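Local atomic coordinates of proteasome accessory factor B/C (PafBC) (Paenarthrobacter aurescens, PDB entry 6SJ9), a protein that probably regulates transcription in the bacterial DNA damage response, combining winged helix-turn-helix and WYL domains in one chain. Residues E369-H373 and F374-R378; L249-K253 and D254-A258; A234-D237 and E238-E241; G21-R24 and A25-R28; G598-D602 and Y603-R607. One frame throughout, in Å; residues are numbered along the deposited sequence.

Contact 1: residues E369-H373 and F374-R378; sequences EVADH and FGISR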
loop_
_atom_site.group_PDB
_atom_site.type_symbol
_atom_site.label_atom_id
_atom_site.label_comp_id
_atom_site.label_asym_id
_atom_site.label_seq_id
_atom_site.Cartn_x
_atom_site.Cartn_y
_atom_site.Cartn_z
ATOM N N GLU A 369 19.369 -8.921 -15.545
ATOM C CA GLU A 369 18.790 -9.276 -16.826
ATOM C C GLU A 369 17.413 -8.658 -17.002
ATOM O O GLU A 369 17.038 -8.265 -18.103
ATOM C CB GLU A 369 18.769 -10.790 -16.925
ATOM C CG GLU A 369 17.978 -11.372 -18.027
ATOM C CD GLU A 369 18.021 -12.891 -17.923
ATOM O OE1 GLU A 369 16.966 -13.555 -18.101
ATOM O OE2 GLU A 369 19.138 -13.399 -17.650
ATOM N N VAL A 370 16.633 -8.564 -15.935
ATOM C CA VAL A 370 15.321 -7.997 -16.127
ATOM C C VAL A 370 15.401 -6.475 -16.201
ATOM O O VAL A 370 14.666 -5.853 -16.975
ATOM C CB VAL A 370 14.381 -8.497 -15.011
ATOM C CG1 VAL A 370 13.091 -7.695 -14.981
ATOM C CG2 VAL A 370 14.023 -9.987 -15.293
ATOM N N ALA A 371 16.309 -5.849 -15.451
ATOM C CA ALA A 371 16.486 -4.407 -15.608
ATOM C C ALA A 371 16.898 -4.049 -17.043
ATOM O O ALA A 371 16.301 -3.152 -17.661
ATOM C CB ALA A 371 17.523 -3.907 -14.615
ATOM N N ASP A 372 17.851 -4.802 -17.616
ATOM C CA ASP A 372 18.269 -4.571 -19.005
ATOM C C ASP A 372 17.096 -4.697 -19.959
ATOM O O ASP A 372 16.928 -3.877 -20.857
ATOM C CB ASP A 372 19.323 -5.585 -19.434
ATOM C CG ASP A 372 20.627 -5.429 -18.713
ATOM O OD1 ASP A 372 20.860 -4.418 -18.027
ATOM O OD2 ASP A 372 21.429 -6.360 -18.833
ATOM N N HIS A 373 16.277 -5.731 -19.768
ATOM C CA HIS A 373 15.110 -5.946 -20.607
ATOM C C HIS A 373 14.154 -4.751 -20.559
ATOM O O HIS A 373 13.589 -4.357 -21.585
ATOM C CB HIS A 373 14.406 -7.222 -20.157
ATOM C CG HIS A 373 13.063 -7.412 -20.786
ATOM N ND1 HIS A 373 12.900 -7.830 -22.092
ATOM C CD2 HIS A 373 11.818 -7.215 -20.294
ATOM C CE1 HIS A 373 11.610 -7.891 -22.369
ATOM N NE2 HIS A 373 10.933 -7.523 -21.294
ATOM N N PHE A 374 13.928 -4.182 -19.374
ATOM C CA PHE A 374 13.086 -2.995 -19.294
ATOM C C PHE A 374 13.835 -1.688 -19.593
ATOM O O PHE A 374 13.203 -0.623 -19.633
ATOM C CB PHE A 374 12.414 -2.900 -17.901
ATOM C CG PHE A 374 11.287 -3.866 -17.734
ATOM C CD1 PHE A 374 10.070 -3.635 -18.339
ATOM C CD2 PHE A 374 11.454 -4.999 -17.006
ATOM C CE1 PHE A 374 9.046 -4.532 -18.215
ATOM C CE2 PHE A 374 10.441 -5.890 -16.875
ATOM C CZ PHE A 374 9.224 -5.660 -17.491
ATOM N N GLY A 375 15.148 -1.731 -19.798
ATOM C CA GLY A 375 15.867 -0.516 -20.151
ATOM C C GLY A 375 16.076 0.434 -19.007
ATOM O O GLY A 375 16.215 1.638 -19.229
ATOM N N ILE A 376 16.105 -0.073 -17.773
ATOM C CA ILE A 376 16.331 0.749 -16.600
ATOM C C ILE A 376 17.534 0.209 -15.858
ATOM O O ILE A 376 18.006 -0.898 -16.107
ATOM C CB ILE A 376 15.095 0.785 -15.670
ATOM C CG1 ILE A 376 14.713 -0.648 -15.247
ATOM C CG2 ILE A 376 13.947 1.493 -16.402
ATOM C CD1 ILE A 376 13.610 -0.777 -14.194
ATOM N N SER A 377 18.037 1.022 -14.940
ATOM C CA SER A 377 19.186 0.600 -14.163
ATOM C C SER A 377 18.817 -0.517 -13.175
ATOM O O SER A 377 17.664 -0.706 -12.790
ATOM C CB SER A 377 19.796 1.794 -13.421
ATOM O OG SER A 377 19.001 2.202 -12.318
ATOM N N ARG A 378 19.854 -1.219 -12.717
ATOM C CA ARG A 378 19.706 -2.206 -11.658
ATOM C C ARG A 378 19.034 -1.590 -10.443
ATOM O O ARG A 378 18.087 -2.152 -9.882
ATOM C CB ARG A 378 21.099 -2.751 -11.301
ATOM C CG ARG A 378 21.110 -3.824 -10.229
ATOM C CD ARG A 378 22.546 -4.227 -9.759
ATOM N NE ARG A 378 22.466 -4.822 -8.419
ATOM C CZ ARG A 378 22.627 -4.126 -7.299
ATOM N NH1 ARG A 378 22.924 -2.821 -7.349
ATOM N NH2 ARG A 378 22.515 -4.732 -6.115
HETATM O O HOH W 1 20.047 -1.951 -17.344
#

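Contact 2: residues L249-K253 and D254-A258; sequences LVIDK and DKLLA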
loop_
_atom_site.group_PDB
_atom_site.type_symbol
_atom_site.label_atom_id
_atom_site.label_comp_id
_atom_site.label_asym_id
_atom_site.label_seq_id
_atom_site.Cartn_x
_atom_site.Cartn_y
_atom_site.Cartn_z
ATOM N N LEU A 249 -4.106 -3.681 26.613
ATOM C CA LEU A 249 -3.997 -2.292 26.208
ATOM C C LEU A 249 -5.160 -1.492 26.772
ATOM O O LEU A 249 -6.299 -1.975 26.816
ATOM C CB LEU A 249 -3.976 -2.168 24.680
ATOM C CG LEU A 249 -2.970 -3.042 23.933
ATOM C CD1 LEU A 249 -3.156 -2.846 22.423
ATOM C CD2 LEU A 249 -1.514 -2.782 24.359
ATOM N N VAL A 250 -4.863 -0.274 27.217
ATOM C CA VAL A 250 -5.875 0.722 27.545
ATOM C C VAL A 250 -5.864 1.758 26.435
ATOM O O VAL A 250 -4.831 2.391 26.198
ATOM C CB VAL A 250 -5.621 1.373 28.911
ATOM C CG1 VAL A 250 -6.565 2.521 29.092
ATOM C CG2 VAL A 250 -5.791 0.361 30.027
ATOM N N ILE A 251 -7.022 1.966 25.803
ATOM C CA ILE A 251 -7.179 2.841 24.647
ATOM C C ILE A 251 -8.348 3.800 24.855
ATOM O O ILE A 251 -9.320 3.483 25.545
ATOM C CB ILE A 251 -7.416 2.036 23.353
ATOM C CG1 ILE A 251 -8.703 1.224 23.473
ATOM C CG2 ILE A 251 -6.262 1.098 23.070
ATOM C CD1 ILE A 251 -9.046 0.488 22.204
ATOM N N ASP A 252 -8.234 4.993 24.273
ATOM C CA ASP A 252 -9.315 5.974 24.315
ATOM C C ASP A 252 -10.547 5.441 23.585
ATOM O O ASP A 252 -10.446 4.854 22.500
ATOM C CB ASP A 252 -8.870 7.281 23.666
ATOM C CG ASP A 252 -7.729 7.945 24.411
ATOM O OD1 ASP A 252 -7.316 7.419 25.467
ATOM O OD2 ASP A 252 -7.236 8.986 23.930
ATOM N N LYS A 253 -11.721 5.684 24.162
ATOM C CA LYS A 253 -12.963 5.276 23.520
ATOM C C LYS A 253 -13.140 5.960 22.175
ATOM O O LYS A 253 -12.678 7.080 21.959
ATOM C CB LYS A 253 -14.151 5.599 24.417
ATOM C CG LYS A 253 -14.266 4.666 25.594
ATOM C CD LYS A 253 -15.520 4.901 26.370
ATOM C CE LYS A 253 -15.671 3.871 27.486
ATOM N NZ LYS A 253 -16.456 2.665 27.076
ATOM N N ASP A 254 -13.740 5.231 21.237
ATOM C CA ASP A 254 -14.018 5.724 19.889
ATOM C C ASP A 254 -12.755 6.046 19.087
ATOM O O ASP A 254 -12.818 6.807 18.114
ATOM C CB ASP A 254 -14.959 6.930 19.923
ATOM C CG ASP A 254 -16.274 6.615 20.613
ATOM O OD1 ASP A 254 -16.958 5.684 20.140
ATOM O OD2 ASP A 254 -16.619 7.276 21.621
ATOM N N LYS A 255 -11.604 5.478 19.453
ATOM C CA LYS A 255 -10.364 5.707 18.720
ATOM C C LYS A 255 -9.700 4.383 18.354
ATOM O O LYS A 255 -9.995 3.330 18.922
ATOM C CB LYS A 255 -9.382 6.571 19.515
ATOM C CG LYS A 255 -9.832 7.999 19.715
ATOM C CD LYS A 255 -9.977 8.692 18.362
ATOM C CE LYS A 255 -9.364 10.078 18.395
ATOM N NZ LYS A 255 -9.844 10.792 19.607
ATOM N N LEU A 256 -8.800 4.452 17.371
ATOM C CA LEU A 256 -7.953 3.324 16.997
ATOM C C LEU A 256 -8.804 2.176 16.438
ATOM O O LEU A 256 -8.889 1.073 16.993
ATOM C CB LEU A 256 -7.117 2.878 18.201
ATOM C CG LEU A 256 -6.421 3.994 18.989
ATOM C CD1 LEU A 256 -5.446 3.411 19.987
ATOM C CD2 LEU A 256 -5.723 4.965 18.066
ATOM N N LEU A 257 -9.452 2.464 15.310
ATOM C CA LEU A 257 -10.419 1.517 14.763
ATOM C C LEU A 257 -9.733 0.272 14.230
ATOM O O LEU A 257 -10.195 -0.845 14.483
ATOM C CB LEU A 257 -11.307 2.175 13.698
ATOM C CG LEU A 257 -12.542 2.940 14.215
ATOM C CD1 LEU A 257 -13.610 1.936 14.680
ATOM C CD2 LEU A 257 -12.264 3.938 15.339
ATOM N N ALA A 258 -8.640 0.433 13.486
ATOM C CA ALA A 258 -7.940 -0.751 12.999
ATOM C C ALA A 258 -7.503 -1.640 14.158
ATOM O O ALA A 258 -7.602 -2.872 14.081
ATOM C CB ALA A 258 -6.731 -0.353 12.156
#

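Contact 3: residues A234-D237 and E238-E241; sequences AELD and ELNE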
loop_
_atom_site.group_PDB
_atom_site.type_symbol
_atom_site.label_atom_id
_atom_site.label_comp_id
_atom_site.label_asym_id
_atom_site.label_seq_id
_atom_site.Cartn_x
_atom_site.Cartn_y
_atom_site.Cartn_z
ATOM N N ALA A 234 14.698 -23.210 1.179
ATOM C CA ALA A 234 14.706 -24.309 2.138
ATOM C C ALA A 234 15.166 -23.842 3.513
ATOM O O ALA A 234 14.677 -24.342 4.536
ATOM C CB ALA A 234 15.606 -25.442 1.641
ATOM N N GLU A 235 16.099 -22.886 3.555
ATOM C CA GLU A 235 16.586 -22.379 4.835
ATOM C C GLU A 235 15.488 -21.632 5.595
ATOM O O GLU A 235 15.326 -21.808 6.812
ATOM C CB GLU A 235 17.788 -21.467 4.591
ATOM C CG GLU A 235 18.490 -21.085 5.843
ATOM C CD GLU A 235 19.056 -22.305 6.524
ATOM O OE1 GLU A 235 19.622 -23.172 5.812
ATOM O OE2 GLU A 235 18.925 -22.401 7.762
ATOM N N LEU A 236 14.707 -20.813 4.881
ATOM C CA LEU A 236 13.662 -20.004 5.492
ATOM C C LEU A 236 12.413 -20.837 5.807
ATOM O O LEU A 236 11.773 -20.638 6.848
ATOM C CB LEU A 236 13.308 -18.843 4.554
ATOM C CG LEU A 236 14.275 -17.693 4.219
ATOM C CD1 LEU A 236 14.143 -17.266 2.748
ATOM C CD2 LEU A 236 14.008 -16.493 5.119
ATOM N N ASP A 237 12.082 -21.801 4.933
ATOM C CA ASP A 237 10.996 -22.735 5.213
ATOM C C ASP A 237 11.198 -23.459 6.537
ATOM O O ASP A 237 10.222 -23.746 7.237
ATOM C CB ASP A 237 10.873 -23.772 4.082
ATOM C CG ASP A 237 10.092 -23.261 2.860
ATOM O OD1 ASP A 237 9.595 -22.112 2.886
ATOM O OD2 ASP A 237 9.977 -24.026 1.869
ATOM N N GLU A 238 12.444 -23.748 6.915
ATOM C CA GLU A 238 12.642 -24.392 8.208
ATOM C C GLU A 238 12.276 -23.471 9.377
ATOM O O GLU A 238 12.140 -23.939 10.505
ATOM C CB GLU A 238 14.072 -24.937 8.318
ATOM C CG GLU A 238 14.254 -25.781 9.570
ATOM C CD GLU A 238 15.538 -26.592 9.617
ATOM O OE1 GLU A 238 16.345 -26.537 8.652
ATOM O OE2 GLU A 238 15.684 -27.351 10.610
ATOM N N LEU A 239 12.107 -22.172 9.138
ATOM C CA LEU A 239 11.708 -21.266 10.209
ATOM C C LEU A 239 10.345 -21.673 10.767
ATOM O O LEU A 239 9.433 -22.055 10.029
ATOM C CB LEU A 239 11.668 -19.821 9.703
ATOM C CG LEU A 239 13.007 -19.104 9.624
ATOM C CD1 LEU A 239 12.760 -17.663 9.217
ATOM C CD2 LEU A 239 13.705 -19.189 10.985
ATOM N N ASN A 240 10.218 -21.565 12.084
ATOM C CA ASN A 240 8.990 -21.834 12.822
ATOM C C ASN A 240 8.378 -20.541 13.350
ATOM O O ASN A 240 9.090 -19.679 13.883
ATOM C CB ASN A 240 9.253 -22.818 13.968
ATOM C CG ASN A 240 9.474 -24.240 13.470
ATOM O OD1 ASN A 240 8.796 -24.698 12.545
ATOM N ND2 ASN A 240 10.426 -24.944 14.080
ATOM N N GLU A 241 7.064 -20.398 13.155
ATOM C CA GLU A 241 6.356 -19.177 13.516
ATOM C C GLU A 241 6.544 -18.881 14.999
ATOM O O GLU A 241 6.736 -19.787 15.820
ATOM C CB GLU A 241 4.866 -19.364 13.247
ATOM C CG GLU A 241 4.040 -18.115 13.080
ATOM C CD GLU A 241 2.674 -18.429 12.501
ATOM O OE1 GLU A 241 2.094 -17.552 11.824
ATOM O OE2 GLU A 241 2.221 -19.592 12.649
#

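Contact 4: residues G21-R24 and A25-R28; sequences GLPR and AVLR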
loop_
_atom_site.group_PDB
_atom_site.type_symbol
_atom_site.label_atom_id
_atom_site.label_comp_id
_atom_site.label_asym_id
_atom_site.label_seq_id
_atom_site.Cartn_x
_atom_site.Cartn_y
_atom_site.Cartn_z
ATOM N N GLY A 21 -32.762 -18.023 -7.498
ATOM C CA GLY A 21 -32.234 -18.560 -8.740
ATOM C C GLY A 21 -32.906 -17.881 -9.915
ATOM O O GLY A 21 -34.114 -17.615 -9.904
ATOM N N LEU A 22 -32.111 -17.574 -10.931
ATOM C CA LEU A 22 -32.601 -16.877 -12.100
ATOM C C LEU A 22 -32.697 -17.843 -13.263
ATOM O O LEU A 22 -31.736 -18.581 -13.537
ATOM C CB LEU A 22 -31.664 -15.728 -12.480
ATOM C CG LEU A 22 -31.631 -14.552 -11.510
ATOM C CD1 LEU A 22 -30.712 -13.459 -12.023
ATOM C CD2 LEU A 22 -33.039 -14.063 -11.271
ATOM N N PRO A 23 -33.803 -17.819 -14.002
ATOM C CA PRO A 23 -33.910 -18.653 -15.206
ATOM C C PRO A 23 -33.162 -18.005 -16.366
ATOM O O PRO A 23 -32.866 -16.809 -16.354
ATOM C CB PRO A 23 -35.423 -18.728 -15.466
ATOM C CG PRO A 23 -35.966 -17.425 -14.858
ATOM C CD PRO A 23 -35.021 -17.036 -13.723
ATOM N N ARG A 24 -32.863 -18.825 -17.382
ATOM C CA ARG A 24 -32.019 -18.358 -18.482
ATOM C C ARG A 24 -32.596 -17.136 -19.185
ATOM O O ARG A 24 -31.833 -16.266 -19.631
ATOM C CB ARG A 24 -31.837 -19.450 -19.537
ATOM C CG ARG A 24 -30.897 -18.992 -20.637
ATOM C CD ARG A 24 -30.969 -19.840 -21.892
ATOM N NE ARG A 24 -30.251 -21.096 -21.808
ATOM C CZ ARG A 24 -30.126 -21.922 -22.836
ATOM N NH1 ARG A 24 -30.677 -21.603 -24.000
ATOM N NH2 ARG A 24 -29.443 -23.049 -22.705
ATOM N N ALA A 25 -33.929 -17.055 -19.288
ATOM C CA ALA A 25 -34.559 -15.925 -19.960
ATOM C C ALA A 25 -34.247 -14.611 -19.258
ATOM O O ALA A 25 -33.980 -13.597 -19.911
ATOM C CB ALA A 25 -36.070 -16.146 -20.048
ATOM N N VAL A 26 -34.293 -14.599 -17.927
ATOM C CA VAL A 26 -33.992 -13.370 -17.198
ATOM C C VAL A 26 -32.513 -13.005 -17.349
ATOM O O VAL A 26 -32.165 -11.827 -17.516
ATOM C CB VAL A 26 -34.407 -13.514 -15.721
ATOM C CG1 VAL A 26 -34.031 -12.273 -14.952
ATOM C CG2 VAL A 26 -35.904 -13.787 -15.609
ATOM N N LEU A 27 -31.616 -14.001 -17.272
ATOM C CA LEU A 27 -30.189 -13.721 -17.417
ATOM C C LEU A 27 -29.877 -13.110 -18.771
ATOM O O LEU A 27 -29.019 -12.226 -18.875
ATOM C CB LEU A 27 -29.359 -14.987 -17.222
ATOM C CG LEU A 27 -29.310 -15.536 -15.806
ATOM C CD1 LEU A 27 -28.342 -16.722 -15.711
ATOM C CD2 LEU A 27 -28.885 -14.417 -14.892
ATOM N N ARG A 28 -30.561 -13.562 -19.821
ATOM C CA ARG A 28 -30.277 -13.023 -21.147
ATOM C C ARG A 28 -30.547 -11.525 -21.188
ATOM O O ARG A 28 -29.720 -10.749 -21.683
ATOM C CB ARG A 28 -31.106 -13.721 -22.218
ATOM C CG ARG A 28 -30.861 -13.115 -23.592
ATOM C CD ARG A 28 -31.706 -13.751 -24.686
ATOM N NE ARG A 28 -31.460 -13.121 -25.984
ATOM C CZ ARG A 28 -32.088 -13.447 -27.110
ATOM N NH1 ARG A 28 -33.021 -14.389 -27.103
ATOM N NH2 ARG A 28 -31.793 -12.819 -28.241
#

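Contact 5: residues G598-D602 and Y603-R607; sequences GLADD and YYAER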
loop_
_atom_site.group_PDB
_atom_site.type_symbol
_atom_site.label_atom_id
_atom_site.label_comp_id
_atom_site.label_asym_id
_atom_site.label_seq_id
_atom_site.Cartn_x
_atom_site.Cartn_y
_atom_site.Cartn_z
ATOM N N GLY A 598 15.531 5.693 4.502
ATOM C CA GLY A 598 14.541 5.248 3.521
ATOM C C GLY A 598 13.212 5.993 3.537
ATOM O O GLY A 598 12.494 5.998 2.520
ATOM N N LEU A 599 12.873 6.656 4.643
ATOM C CA LEU A 599 11.616 7.406 4.658
ATOM C C LEU A 599 11.594 8.545 3.636
ATOM O O LEU A 599 10.517 8.901 3.138
ATOM C CB LEU A 599 11.357 7.909 6.064
ATOM C CG LEU A 599 11.229 6.757 7.064
ATOM C CD1 LEU A 599 11.136 7.315 8.419
ATOM C CD2 LEU A 599 9.934 5.937 6.756
ATOM N N ALA A 600 12.761 9.120 3.288
ATOM C CA ALA A 600 12.787 10.178 2.274
ATOM C C ALA A 600 12.299 9.674 0.926
ATOM O O ALA A 600 11.789 10.467 0.118
ATOM C CB ALA A 600 14.195 10.778 2.111
ATOM N N ASP A 601 12.511 8.380 0.632
ATOM C CA ASP A 601 11.973 7.794 -0.608
ATOM C C ASP A 601 10.477 7.500 -0.491
ATOM O O ASP A 601 9.693 7.783 -1.411
ATOM C CB ASP A 601 12.726 6.512 -0.918
ATOM C CG ASP A 601 14.145 6.761 -1.425
ATOM O OD1 ASP A 601 14.418 7.787 -2.110
ATOM O OD2 ASP A 601 14.996 5.908 -1.084
ATOM N N ASP A 602 10.075 6.931 0.639
ATOM C CA ASP A 602 8.671 6.609 0.840
ATOM C C ASP A 602 7.790 7.842 0.669
ATOM O O ASP A 602 6.657 7.723 0.197
ATOM C CB ASP A 602 8.476 6.003 2.241
ATOM C CG ASP A 602 9.238 4.701 2.428
ATOM O OD1 ASP A 602 9.750 4.125 1.427
ATOM O OD2 ASP A 602 9.396 4.282 3.588
ATOM N N TYR A 603 8.292 9.041 1.015
ATOM C CA TYR A 603 7.480 10.244 0.909
ATOM C C TYR A 603 7.944 11.165 -0.220
ATOM O O TYR A 603 7.598 12.353 -0.229
ATOM C CB TYR A 603 7.462 10.946 2.272
ATOM C CG TYR A 603 6.632 10.144 3.297
ATOM C CD1 TYR A 603 7.192 9.061 3.980
ATOM C CD2 TYR A 603 5.278 10.415 3.525
ATOM C CE1 TYR A 603 6.437 8.288 4.902
ATOM C CE2 TYR A 603 4.513 9.642 4.451
ATOM C CZ TYR A 603 5.109 8.581 5.133
ATOM O OH TYR A 603 4.378 7.801 6.040
ATOM N N TYR A 604 8.698 10.632 -1.185
ATOM C CA TYR A 604 9.060 11.350 -2.412
ATOM C C TYR A 604 9.639 12.733 -2.100
ATOM O O TYR A 604 9.206 13.741 -2.650
ATOM C CB TYR A 604 7.868 11.472 -3.377
ATOM C CG TYR A 604 6.950 10.254 -3.362
ATOM C CD1 TYR A 604 7.352 9.050 -3.933
ATOM C CD2 TYR A 604 5.714 10.307 -2.717
ATOM C CE1 TYR A 604 6.545 7.922 -3.880
ATOM C CE2 TYR A 604 4.896 9.193 -2.655
ATOM C CZ TYR A 604 5.325 7.999 -3.247
ATOM O OH TYR A 604 4.487 6.922 -3.167
ATOM N N ALA A 605 10.633 12.770 -1.225
ATOM C CA ALA A 605 11.182 14.036 -0.755
ATOM C C ALA A 605 11.480 15.008 -1.896
ATOM O O ALA A 605 12.084 14.646 -2.907
ATOM C CB ALA A 605 12.464 13.763 0.025
ATOM N N GLU A 606 11.055 16.256 -1.726
ATOM C CA GLU A 606 11.337 17.260 -2.753
ATOM C C GLU A 606 12.833 17.559 -2.818
ATOM O O GLU A 606 13.390 17.727 -3.906
ATOM C CB GLU A 606 10.557 18.553 -2.471
ATOM C CG GLU A 606 9.086 18.348 -2.058
ATOM C CD GLU A 606 8.211 17.933 -3.234
ATOM O OE1 GLU A 606 8.385 18.535 -4.313
ATOM O OE2 GLU A 606 7.350 17.033 -3.083
ATOM N N ARG A 607 13.498 17.624 -1.668
ATOM C CA ARG A 607 14.924 17.917 -1.587
ATOM C C ARG A 607 15.512 17.149 -0.418
ATOM O O ARG A 607 14.852 16.960 0.605
ATOM C CB ARG A 607 15.221 19.402 -1.357
ATOM C CG ARG A 607 14.791 20.350 -2.470
ATOM C CD ARG A 607 15.441 21.753 -2.266
ATOM N NE ARG A 607 15.026 22.385 -1.014
ATOM C CZ ARG A 607 15.458 23.566 -0.584
ATOM N NH1 ARG A 607 16.333 24.262 -1.291
ATOM N NH2 ARG A 607 15.019 24.043 0.562
#

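Contact 1: residues E369-H373 and F374-R378
This is the turn of a helix-turn-helix, in a domain that probably binds DNA, where Gly375 and Ile376 fold back onto Ala371 and Asp372 in a Schellman motif. Ile376 N donates to Ala371 O at 3.1 Å in a fairly straight bond (161°), while Gly375 N reaches Asp372 O at 3.0 Å from above the carbonyl plane. Gly375 has a positive phi, a backbone state that favours glycine. The last good helical bond runs from Phe374 N to Val370 O (3.0 Å); the next, from Gly375 N to Ala371 O, is weak.

Side chains reinforce the ending on one flank. The His373 ring turns its edge to the Phe374 ring, a T-shaped pair with planes at 79°, and His373 CD2 stands 3.9 Å above the Phe374 ring plane, over its centre. With CG anti to the backbone N (chi1 170°), the imidazole is carried over this face. Val370 CG1 meets the same phenyl differently, lying in its plane at the edge, 3.7 Å from Phe374 CE2. On the other flank Ala371 CB nears Ile376 CG1 at 4.3 Å. A water donates to both Asp372 OD1 and Ile376 O, tying the helix end to the turn, and Asp372 OD1 also bonds Gln368.

Ser377 then occupies the N-cap of helix 378-389, its OG accepting from Ala380 N. Val370, Ala371 and Ile376 all pack on Leu381 of that helix, probably the DNA-recognition helix, whereas Val370 also touches Phe358, and Phe374 touches Arg351 and Gln354, of helix 346-360.

Contact 2: residues L249-K253 and D254-A258
From Asp252 to Lys255 the backbone makes a type II beta turn, carrying the chain off the end of strand 245-252 towards helix 257-261. The evidence lies in its two central residues, Lys253 with an extended, polyproline-like backbone and Asp254 with a positive phi (64°), and in the closing bond from Lys255 N to Asp252 O, which at 3.3 Å is weak. Leu256, at the N-cap position, takes positive phi as well, so the chain bends a second time before the helix starts.

That second bend turns Leu256 back to the strand. Its CD1 comes to 3.9 Å from Ile251 CG2, and the two side chains run antiparallel past each other. Ile251 holds CG2 beside its own backbone N, with CG1 between N and the carbonyl carbon (chi1 62°); the CG2 branch is thereby the one that meets the leucine. Across the turn itself the touch is aliphatic: Lys255 CG lies 4.1 Å from Asp252 CB. The charged ends of this pair do not meet, Lys255 NZ being 5.4 Å from Asp252 OD2. Instead Asp252 pairs with Arg275 through OD1 and with His298 through OD2, which probably fixes the rotation of its carboxylate, while Lys253 NZ forms salt bridges with Asp268 and Asp276.

The turn lies between the first strand and helix of a ferredoxin-like fold, in the WCX domain. Strand 245-252 runs in the middle of the sheet, flanked by strands 275-282 and 299-303; Ile251 packs on Ile278 and Val299, and on Leu259 of helix 257-261, with Leu256 also resting on Val299.

Contact 3: residues A234-D237 and E238-E241
Leu239 closes off the C-terminal end of helix 232-237 by bonding back to Leu236, a tightened last turn of the kind found where an alpha helix ends in a 3-10-like step. The bond from Leu239 N to Leu236 O is short, 2.8 Å, but the donor stands above the carbonyl plane, at a C=O...N angle of 123°. One residue earlier the helical pattern is already failing, since Glu238 N reaches Ala234 O only in a weak bond of 3.3 Å.

The side chain of Leu239 follows its backbone onto the same carbonyl: CB sits 3.0 Å from Leu236 O. Beyond this the two leucines barely meet, with Leu236 CD2 and Leu239 CD1 4.4 Å apart. Glu235 and Glu238 also approach each other, and Glu238 lays its CB 3.7 Å from Glu235 O.

Further out, what unites the leucines is a shared support, because both side chains touch Tyr193 on strand 191-198. Asp237 is held from another direction by a salt bridge from its OD1 to Arg188. The loop that follows leads into strand 245-252, and Glu241 there pairs with Arg283. Glu238 runs extended, CG anti to the backbone N (chi1 -172°), which brings it near the like-charged Glu235; the salt bridge of Glu235 OE1 to Lys204 probably offsets their repulsion, with Glu235 OE2 and Glu238 OE1 at 5.0 Å.

Contact 4: residues G21-R24 and A25-R28
Leu22 and Leu27 meet across the start of helix 24-31 as a hydrophobic staple, the residue before the N-cap closing onto the fourth residue after it. Leu27 CD2 is the bump, pushed against Leu22 so that it lies 3.5 Å from Leu22 CD1 and 3.9 Å from Leu22 CB; the two side chains cross obliquely. With chi1 at -69° and chi2 at -178°, Leu22 sets its other methyl, CD2, 4.2 Å from Val26 CG1. Alongside, the puckered Pro23 ring receives the other branch of Val26, with CG2 set 3.7 Å from Pro23 CG. Leu27 also touches Phe46 of helix 39-55, within what looks like a winged helix-turn-helix, and Arg24 NH1 bridges to Asp39 of that helix. Were Leu27 cut back to an alanine, a gap would probably open beside Leu22, whose CD1 would lose its partner and the staple its helical half.

Under these side chains Pro23 O takes a straight bond from Leu27 N (3.2 Å, 166°) and a weak one from Val26 N. The N-cap proline has no polar side chain to cap the helix, so apolar closure and backbone bonds make this junction.

Contact 5: residues G598-D602 and Y603-R607
Tyr603 packs back against Leu599 and Asp602 where the chain leaves helix 599-602, and Tyr604 puts its ring to a different use. Tyr603 keeps CG beside its backbone N (chi1 -71°), which swings the ring back along the helix: its CD1 edge lies 3.4 Å from Leu599 O, with that oxygen in the ring plane, and 3.7 Å from Asp602 CB. The N of Tyr603 bonds the same oxygen at 3.1 Å.

Tyr604 adopts positive phi as the C' residue of a Schellman motif. Its chi1, -35°, departs from a fully staggered value, and the ring is laid over Asp602 O, which stands 3.6 Å from the plane of the Tyr604 ring, offset toward the rim. A valine here removes the ring, and Asp602 O would probably lose the cover over it. The motif is completed by Ala605 N, bonded to Ala600 O at 2.9 Å and almost straight (168°), and by Tyr604 N, which approaches Asp601 O at 3.0 Å from above the carbonyl plane. Between these residues, Ala600 CB and Ala605 CB meet at 4.0 Å, the apolar pair that commonly accompanies a Schellman ending.

Beyond the turn the chain enters edge strand 607-610 of the WCX sheet. Asp601 OD1 accepts a hydrogen bond from the backbone N of Arg341, and Asp602 OD1 forms a salt bridge with its NH1. Ala600 and Ala605 rest on Leu616 and Val620 of strand 616-622, respectively, and the Tyr603 ring meets Phe622 of that strand and, edge-to-face, Phe631 of helix 627-634.

Overall arrangement
All five contacts are local turns at helix ends, spread in series along the chain without touching. Contact 1 belongs to a helix-turn-helix unit and contact 4 probably to a second one, their centres about 51 Å apart; contact 1 joins two helices, contact 4 starts one. Contacts 2 and 5 lie in the two WCX domains, in the first beta-alpha-beta part of each, with centres about 30 Å apart. Contact 3 leads along the chain into the strand of contact 2, though nearest atoms stay about 18 Å apart. Contacts 1 and 5 approach to about 12 Å between nearest atoms. The bound potassium ion lies about 9 Å from the Leu22 side chain of contact 4.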